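Local coordinates for acyl-CoA dehydrogenase family protein (Porphyromonas gingivalis, PDB 2OKU), which probably works as an FAD-dependent acyl-CoA dehydrogenase, of which this chain is the all-helical C-terminal domain, at residues Q64-R67 / L68-T72. Sequence-based numbering, arbitrary orientation.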
loop_
_atom_site.group_PDB
_atom_site.type_symbol
_atom_site.label_atom_id
_atom_site.label_comp_id
_atom_site.label_asym_id
_atom_site.label_seq_id
_atom_site.Cartn_x
_atom_site.Cartn_y
_atom_site.Cartn_z
ATOM N N GLN A 64 -14.365 -17.229 5.391
ATOM C CA GLN A 64 -14.125 -16.053 4.557
ATOM C C GLN A 64 -13.530 -14.886 5.318
ATOM O O GLN A 64 -13.225 -13.850 4.719
ATOM C CB GLN A 64 -15.430 -15.593 3.909
ATOM C CG GLN A 64 -16.169 -16.619 3.038
ATOM C CD GLN A 64 -15.407 -17.067 1.798
ATOM O OE1 GLN A 64 -14.176 -17.006 1.746
ATOM N NE2 GLN A 64 -16.146 -17.569 0.797
ATOM N N ALA A 65 -13.360 -15.031 6.630
ATOM C CA ALA A 65 -12.886 -13.915 7.479
ATOM C C ALA A 65 -11.633 -13.210 6.995
ATOM O O ALA A 65 -11.624 -11.982 6.862
ATOM C CB ALA A 65 -12.709 -14.366 8.965
ATOM N N ARG A 66 -10.572 -13.962 6.731
ATOM C CA ARG A 66 -9.325 -13.372 6.285
ATOM C C ARG A 66 -9.495 -12.643 4.939
ATOM O O ARG A 66 -8.912 -11.580 4.740
ATOM C CB ARG A 66 -8.248 -14.414 6.173
ATOM C CG ARG A 66 -6.946 -13.879 5.706
ATOM C CD ARG A 66 -5.958 -14.990 5.450
ATOM N NE ARG A 66 -5.521 -15.665 6.670
ATOM C CZ ARG A 66 -4.542 -16.571 6.687
ATOM N NH1 ARG A 66 -3.920 -16.888 5.547
ATOM N NH2 ARG A 66 -4.167 -17.148 7.834
ATOM N N ARG A 67 -10.307 -13.194 4.033
ATOM C CA ARG A 67 -10.595 -12.496 2.753
ATOM C C ARG A 67 -11.350 -11.169 2.943
ATOM O O ARG A 67 -11.094 -10.187 2.233
ATOM C CB ARG A 67 -11.373 -13.410 1.805
ATOM C CG ARG A 67 -10.511 -14.469 1.222
ATOM C CD ARG A 67 -11.317 -15.429 0.369
ATOM N NE ARG A 67 -10.458 -16.531 0.134
ATOM C CZ ARG A 67 -10.464 -17.706 0.776
ATOM N NH1 ARG A 67 -11.360 -18.065 1.676
ATOM N NH2 ARG A 67 -9.547 -18.547 0.448
ATOM N N LEU A 68 -12.256 -11.130 3.913
ATOM C CA LEU A 68 -12.973 -9.890 4.208
ATOM C C LEU A 68 -12.031 -8.859 4.821
ATOM O O LEU A 68 -12.150 -7.677 4.511
ATOM C CB LEU A 68 -14.154 -10.157 5.114
ATOM C CG LEU A 68 -15.254 -11.063 4.527
ATOM C CD1 LEU A 68 -16.360 -11.233 5.571
ATOM C CD2 LEU A 68 -15.794 -10.516 3.186
ATOM N N VAL A 69 -11.113 -9.305 5.686
ATOM C CA VAL A 69 -10.038 -8.442 6.175
ATOM C C VAL A 69 -9.207 -7.877 4.994
ATOM O O VAL A 69 -9.026 -6.660 4.873
ATOM C CB VAL A 69 -9.109 -9.145 7.180
ATOM C CG1 VAL A 69 -7.912 -8.225 7.512
ATOM C CG2 VAL A 69 -9.850 -9.583 8.456
ATOM N N GLU A 70 -8.725 -8.754 4.116
ATOM C CA GLU A 70 -7.956 -8.336 2.955
ATOM C C GLU A 70 -8.705 -7.352 2.056
ATOM O O GLU A 70 -8.134 -6.362 1.607
ATOM C CB GLU A 70 -7.551 -9.537 2.129
ATOM C CG GLU A 70 -6.542 -10.417 2.799
ATOM C CD GLU A 70 -6.243 -11.628 1.915
ATOM O OE1 GLU A 70 -5.977 -11.415 0.681
ATOM O OE2 GLU A 70 -6.288 -12.751 2.456
HETATM N N MSE A 71 -9.981 -7.646 1.809
HETATM C CA MSE A 71 -10.833 -6.811 0.984
HETATM C C MSE A 71 -10.858 -5.387 1.558
HETATM O O MSE A 71 -10.738 -4.382 0.836
HETATM C CB MSE A 71 -12.243 -7.417 0.945
HETATM C CG MSE A 71 -13.170 -6.752 -0.029
HETATM SE SE MSE A 71 -12.720 -7.376 -1.872
HETATM C CE MSE A 71 -14.096 -6.272 -2.802
ATOM N N THR A 72 -10.975 -5.304 2.879
ATOM C CA THR A 72 -10.946 -4.034 3.565
ATOM C C THR A 72 -9.579 -3.351 3.507
ATOM O O THR A 72 -9.508 -2.130 3.284
ATOM C CB THR A 72 -11.421 -4.204 5.048
ATOM O OG1 THR A 72 -12.740 -4.794 5.064
ATOM C CG2 THR A 72 -11.449 -2.846 5.747
#
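Glu70 reaches toward the preceding turn of helix 58-87, part of the helical C-terminal domain of an acyl-CoA dehydrogenase family protein, and crosses the side chain of Arg66 one turn earlier. Its CB rests 3.6 Å from the Arg66 carbonyl oxygen O and about as far from that of Arg67. With chi1 at -69°, CG swings beside the backbone nitrogen and comes to 3.3 Å from Arg66 O, the same oxygen that accepts the Glu70 N-H in the regular i+4 to i bond of the alpha helix. The chain then runs on extended, and OE2 reaches CG of Arg66 at 3.5 Å. This is contact with the aliphatic stem: Arg66 NE stays 5.2 Å from Glu70 OE2, too far for a salt bridge, and the guanidinium and carboxylate planes stand 43° apart; the opposite charges are near each other but not paired. Glu70 also packs on Ile109 of helix 92-115 and on Ser94 of the second subunit, which puts this turn in the interface between the two chains. Arg67, which lies against Ile109, Tyr112 and Val113, sends its extended chain back along the helix toward Gln64. There NH1 donates to Gln64 OE1 at 3.0 Å, with the amide oxygen 24° out of the guanidinium plane.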